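Local coordinates for protein pectate lyase 47 (Bacillus sp. TS-47, PDB 1VBL) that probably cleaves pectate by calcium-dependent beta-elimination, as a thermostable, secreted pectate lyase of polysaccharide lyase family 1, at residues 41-45 with 58-62; 294-298 with 393-397. All blocks are in the same frame, centred on the assembly; numbering follows the deposited sequence.

Contact 1. Residues 41-45 with 58-62; sequences LIQAL and PKIIY
Ile61 packs its terminal methyl CD1 against Ala44 and Leu45, and there the contact is tightest. CD1 of Ile61 lies 3.4 Å from Leu45 CD2, closer than usual carbon-carbon contact, with Leu45 CG almost as near and the two side chains crossing at about a right angle. On Ala44 the CB faces the strand and meets the same Ile61 CD1 at 3.7 Å. With Ile61 CG1 anti to the carbonyl carbon (chi1 -59°), the other branch, CG2, is directed at Leu41 CD1, a slacker touch of 4.1 Å. Strands 32-35 and 59-63 pair in parallel, and helix 38-44 lies between them in sequence; Val35 of the first strand also touches both Ala44 and Ile61, consistent with a helix closing the N-terminal end of the parallel beta-helix of pectate lyases. An alanine at Ile61 would remove CG1, CG2 and CD1, and would probably open a gap facing Leu45 and Ala44 while leaving Leu41 CD1 without its neighbour. The Lys59 side of the contact is looser, though still buried: its CD stays 4.1 Å from Ala44 O, and the chain then bends at chi4 (-56°) to deliver NZ to Val57 O, Asn55 O and Thr134 OG1.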
loop_
_atom_site.group_PDB
_atom_site.type_symbol
_atom_site.label_atom_id
_atom_site.label_comp_id
_atom_site.label_asym_id
_atom_site.label_seq_id
_atom_site.Cartn_x
_atom_site.Cartn_y
_atom_site.Cartn_z
ATOM N N LEU A 41 -20.591 -1.453 -8.235
ATOM C CA LEU A 41 -19.733 -0.839 -7.229
ATOM C C LEU A 41 -19.791 0.678 -7.361
ATOM O O LEU A 41 -20.002 1.387 -6.378
ATOM C CB LEU A 41 -18.287 -1.327 -7.388
ATOM C CG LEU A 41 -17.218 -0.675 -6.502
ATOM C CD1 LEU A 41 -17.584 -0.831 -5.032
ATOM C CD2 LEU A 41 -15.864 -1.320 -6.782
ATOM N N ILE A 42 -19.607 1.175 -8.581
ATOM C CA ILE A 42 -19.643 2.615 -8.814
ATOM C C ILE A 42 -21.030 3.190 -8.531
ATOM O O ILE A 42 -21.158 4.328 -8.073
ATOM C CB ILE A 42 -19.202 2.952 -10.261
ATOM C CG1 ILE A 42 -17.716 2.609 -10.426
ATOM C CG2 ILE A 42 -19.435 4.432 -10.555
ATOM C CD1 ILE A 42 -17.153 2.902 -11.800
ATOM N N GLN A 43 -22.069 2.401 -8.790
ATOM C CA GLN A 43 -23.433 2.851 -8.533
ATOM C C GLN A 43 -23.659 2.944 -7.023
ATOM O O GLN A 43 -24.206 3.929 -6.529
ATOM C CB GLN A 43 -24.437 1.884 -9.171
ATOM C CG GLN A 43 -24.264 1.763 -10.678
ATOM C CD GLN A 43 -25.252 0.818 -11.322
ATOM O OE1 GLN A 43 -25.453 -0.306 -10.857
ATOM N NE2 GLN A 43 -25.869 1.263 -12.413
ATOM N N ALA A 44 -23.216 1.929 -6.288
ATOM C CA ALA A 44 -23.374 1.927 -4.836
ATOM C C ALA A 44 -22.630 3.103 -4.211
ATOM O O ALA A 44 -23.066 3.661 -3.204
ATOM C CB ALA A 44 -22.863 0.617 -4.252
ATOM N N LEU A 45 -21.510 3.479 -4.816
ATOM C CA LEU A 45 -20.707 4.587 -4.316
ATOM C C LEU A 45 -21.238 5.963 -4.722
ATOM O O LEU A 45 -20.713 6.985 -4.284
ATOM C CB LEU A 45 -19.255 4.428 -4.783
ATOM C CG LEU A 45 -18.429 3.368 -4.044
ATOM C CD1 LEU A 45 -17.166 3.039 -4.832
ATOM C CD2 LEU A 45 -18.070 3.888 -2.653
ATOM N N PRO A 58 -23.536 8.256 4.575
ATOM C CA PRO A 58 -23.145 6.996 5.216
ATOM C C PRO A 58 -23.608 5.825 4.358
ATOM O O PRO A 58 -24.785 5.718 4.035
ATOM C CB PRO A 58 -23.866 7.056 6.557
ATOM C CG PRO A 58 -23.817 8.522 6.874
ATOM C CD PRO A 58 -24.197 9.151 5.544
ATOM N N LYS A 59 -22.683 4.946 3.993
ATOM C CA LYS A 59 -23.033 3.816 3.147
ATOM C C LYS A 59 -22.152 2.603 3.389
ATOM O O LYS A 59 -20.952 2.727 3.658
ATOM C CB LYS A 59 -22.941 4.236 1.675
ATOM C CG LYS A 59 -21.600 4.860 1.301
ATOM C CD LYS A 59 -21.707 5.709 0.043
ATOM C CE LYS A 59 -20.485 6.601 -0.120
ATOM N NZ LYS A 59 -20.256 7.476 1.071
ATOM N N ILE A 60 -22.765 1.429 3.295
ATOM C CA ILE A 60 -22.060 0.172 3.471
ATOM C C ILE A 60 -22.144 -0.572 2.154
ATOM O O ILE A 60 -23.225 -0.729 1.581
ATOM C CB ILE A 60 -22.690 -0.692 4.572
ATOM C CG1 ILE A 60 -22.557 0.013 5.922
ATOM C CG2 ILE A 60 -22.011 -2.063 4.610
ATOM C CD1 ILE A 60 -23.261 -0.697 7.062
ATOM N N ILE A 61 -20.995 -1.023 1.674
ATOM C CA ILE A 61 -20.929 -1.732 0.413
ATOM C C ILE A 61 -20.249 -3.082 0.580
ATOM O O ILE A 61 -19.056 -3.156 0.875
ATOM C CB ILE A 61 -20.169 -0.894 -0.629
ATOM C CG1 ILE A 61 -20.886 0.448 -0.817
ATOM C CG2 ILE A 61 -20.070 -1.658 -1.940
ATOM C CD1 ILE A 61 -20.191 1.407 -1.749
ATOM N N TYR A 62 -21.026 -4.146 0.398
ATOM C CA TYR A 62 -20.518 -5.505 0.517
ATOM C C TYR A 62 -20.072 -6.009 -0.841
ATOM O O TYR A 62 -20.842 -5.990 -1.802
ATOM C CB TYR A 62 -21.601 -6.433 1.074
ATOM C CG TYR A 62 -21.899 -6.200 2.537
ATOM C CD1 TYR A 62 -20.965 -6.537 3.517
ATOM C CD2 TYR A 62 -23.109 -5.639 2.942
ATOM C CE1 TYR A 62 -21.229 -6.324 4.867
ATOM C CE2 TYR A 62 -23.384 -5.420 4.292
ATOM C CZ TYR A 62 -22.440 -5.765 5.247
ATOM O OH TYR A 62 -22.704 -5.553 6.583
#

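Contact 2. Residues 294-298 with 393-397; sequences VHIYN and YHVIH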
loop_
_atom_site.group_PDB
_atom_site.type_symbol
_atom_site.label_atom_id
_atom_site.label_comp_id
_atom_site.label_asym_id
_atom_site.label_seq_id
_atom_site.Cartn_x
_atom_site.Cartn_y
_atom_site.Cartn_z
ATOM N N VAL A 294 4.648 7.309 13.217
ATOM C CA VAL A 294 4.114 6.035 12.778
ATOM C C VAL A 294 4.427 4.944 13.795
ATOM O O VAL A 294 5.589 4.699 14.127
ATOM C CB VAL A 294 4.703 5.653 11.400
ATOM C CG1 VAL A 294 4.170 4.297 10.968
ATOM C CG2 VAL A 294 4.335 6.721 10.361
ATOM N N HIS A 295 3.370 4.305 14.284
ATOM C CA HIS A 295 3.482 3.238 15.271
ATOM C C HIS A 295 3.453 1.900 14.539
ATOM O O HIS A 295 2.466 1.557 13.882
ATOM C CB HIS A 295 2.316 3.317 16.261
ATOM C CG HIS A 295 2.509 2.487 17.495
ATOM N ND1 HIS A 295 1.478 2.197 18.362
ATOM C CD2 HIS A 295 3.618 1.921 18.026
ATOM C CE1 HIS A 295 1.943 1.487 19.375
ATOM N NE2 HIS A 295 3.239 1.308 19.197
ATOM N N ILE A 296 4.544 1.152 14.661
ATOM C CA ILE A 296 4.683 -0.140 14.001
ATOM C C ILE A 296 4.858 -1.218 15.061
ATOM O O ILE A 296 5.908 -1.286 15.697
ATOM C CB ILE A 296 5.930 -0.140 13.089
ATOM C CG1 ILE A 296 5.826 1.007 12.077
ATOM C CG2 ILE A 296 6.084 -1.486 12.400
ATOM C CD1 ILE A 296 7.042 1.132 11.174
ATOM N N TYR A 297 3.848 -2.062 15.254
ATOM C CA TYR A 297 3.979 -3.098 16.267
ATOM C C TYR A 297 3.305 -4.426 15.954
ATOM O O TYR A 297 2.325 -4.486 15.214
ATOM C CB TYR A 297 3.491 -2.562 17.624
ATOM C CG TYR A 297 1.991 -2.467 17.804
ATOM C CD1 TYR A 297 1.262 -3.541 18.327
ATOM C CD2 TYR A 297 1.301 -1.292 17.494
ATOM C CE1 TYR A 297 -0.113 -3.444 18.541
ATOM C CE2 TYR A 297 -0.081 -1.186 17.704
ATOM C CZ TYR A 297 -0.778 -2.268 18.229
ATOM O OH TYR A 297 -2.137 -2.169 18.438
ATOM N N ASN A 298 3.857 -5.493 16.521
ATOM C CA ASN A 298 3.318 -6.834 16.344
ATOM C C ASN A 298 3.145 -7.264 14.891
ATOM O O ASN A 298 2.203 -7.985 14.563
ATOM C CB ASN A 298 1.975 -6.948 17.067
ATOM C CG ASN A 298 2.122 -7.025 18.577
ATOM O OD1 ASN A 298 1.139 -6.904 19.307
ATOM N ND2 ASN A 298 3.348 -7.237 19.053
ATOM N N TYR A 393 -3.501 2.285 21.386
ATOM C CA TYR A 393 -3.422 0.844 21.238
ATOM C C TYR A 393 -4.076 0.195 22.444
ATOM O O TYR A 393 -4.042 0.734 23.551
ATOM C CB TYR A 393 -1.972 0.353 21.079
ATOM C CG TYR A 393 -1.061 0.570 22.269
ATOM C CD1 TYR A 393 -0.335 1.754 22.414
ATOM C CD2 TYR A 393 -0.888 -0.431 23.226
ATOM C CE1 TYR A 393 0.550 1.931 23.481
ATOM C CE2 TYR A 393 -0.009 -0.264 24.296
ATOM C CZ TYR A 393 0.707 0.917 24.414
ATOM O OH TYR A 393 1.597 1.074 25.451
ATOM N N HIS A 394 -4.700 -0.953 22.217
ATOM C CA HIS A 394 -5.354 -1.680 23.293
ATOM C C HIS A 394 -4.382 -2.669 23.919
ATOM O O HIS A 394 -4.264 -2.748 25.142
ATOM C CB HIS A 394 -6.577 -2.427 22.758
ATOM C CG HIS A 394 -7.778 -1.557 22.561
ATOM N ND1 HIS A 394 -8.891 -1.632 23.370
ATOM C CD2 HIS A 394 -8.033 -0.578 21.661
ATOM C CE1 HIS A 394 -9.782 -0.739 22.975
ATOM N NE2 HIS A 394 -9.286 -0.085 21.940
ATOM N N VAL A 395 -3.678 -3.415 23.072
ATOM C CA VAL A 395 -2.737 -4.415 23.547
ATOM C C VAL A 395 -1.566 -4.626 22.603
ATOM O O VAL A 395 -1.732 -4.627 21.386
ATOM C CB VAL A 395 -3.415 -5.798 23.694
ATOM C CG1 VAL A 395 -2.432 -6.797 24.297
ATOM C CG2 VAL A 395 -4.665 -5.690 24.541
ATOM N N ILE A 396 -0.384 -4.808 23.175
ATOM C CA ILE A 396 0.804 -5.102 22.388
ATOM C C ILE A 396 1.231 -6.480 22.869
ATOM O O ILE A 396 1.536 -6.670 24.047
ATOM C CB ILE A 396 1.942 -4.094 22.635
ATOM C CG1 ILE A 396 1.521 -2.705 22.145
ATOM C CG2 ILE A 396 3.198 -4.548 21.899
ATOM C CD1 ILE A 396 2.561 -1.635 22.361
ATOM N N HIS A 397 1.227 -7.453 21.967
ATOM C CA HIS A 397 1.604 -8.811 22.337
ATOM C C HIS A 397 3.106 -9.012 22.420
ATOM O O HIS A 397 3.875 -8.297 21.774
ATOM C CB HIS A 397 1.031 -9.804 21.331
ATOM C CG HIS A 397 -0.448 -9.691 21.156
ATOM N ND1 HIS A 397 -1.338 -9.935 22.180
ATOM C CD2 HIS A 397 -1.193 -9.334 20.084
ATOM C CE1 HIS A 397 -2.568 -9.731 21.745
ATOM N NE2 HIS A 397 -2.509 -9.364 20.477
HETATM O O HOH W 1 -4.237 -2.802 20.102
#
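Ile396 lies over one face of the Tyr297 ring, its CG1 4.2 Å from the ring centroid and 25° off the normal, a CH-pi contact; at the edge of that ring, in its plane, sits OD1 of Asn298. Tyr297 CG, set between its backbone N and carbonyl carbon (chi1 76°), brings the ring there. Ile396 CD1 lies over one face of Tyr393, offset toward the rim, 3.5 Å above the plane. His295 turns an edge to the face of Tyr393 in an offset edge-to-face pair, planes at 62°, with CE1 3.8 Å from Tyr393 CD1. Over one face of the His295 imidazole, toward its rim, lies Tyr297 CD2, while His295 NE2 is hydrogen-bonded to Gln326 OE1.

Asn298 grips the backbone of His397 at two points. Its OD1 receives His397 N at 2.7 Å, in the carbonyl plane and on a lone pair; its ND2 gives a bond of 3.0 Å to His397 O. One water donates to Tyr297 OH and accepts from His394 N.

Asn298 and Asn327, on adjacent strands 293-303 and 322-332, both hold His397, since Asn327 ND2 also bonds to His397 O; Asn298 ND2 reaches Asn327 O as well. Because OD1 accepts and ND2 donates to different atoms of His397, the two bonds probably fix the rotation of the Asn298 amide; the irregular chain 393-397 is bound by directed bonds at one end and aromatic packing at the other.

Contact 1 comes first along the chain and closes before contact 2 opens. Their centres are 31 Å apart and their nearest atoms about 20 Å, so neither touches the other. What connects them is the beta-helix: from strand 59-63, parallel pairing passes through 134-138, 156-161, 200-208, 239-251 and 272-280 to strand 293-303. Contact 1 sets helix 38-44 against an early strand of this series, whereas contact 2 lays the late loop before helix 402-409 over a strand near its far part. Both lie away from the calcium site of Asp190, Asp229 and Asp233; each joins a flanking element to the coil.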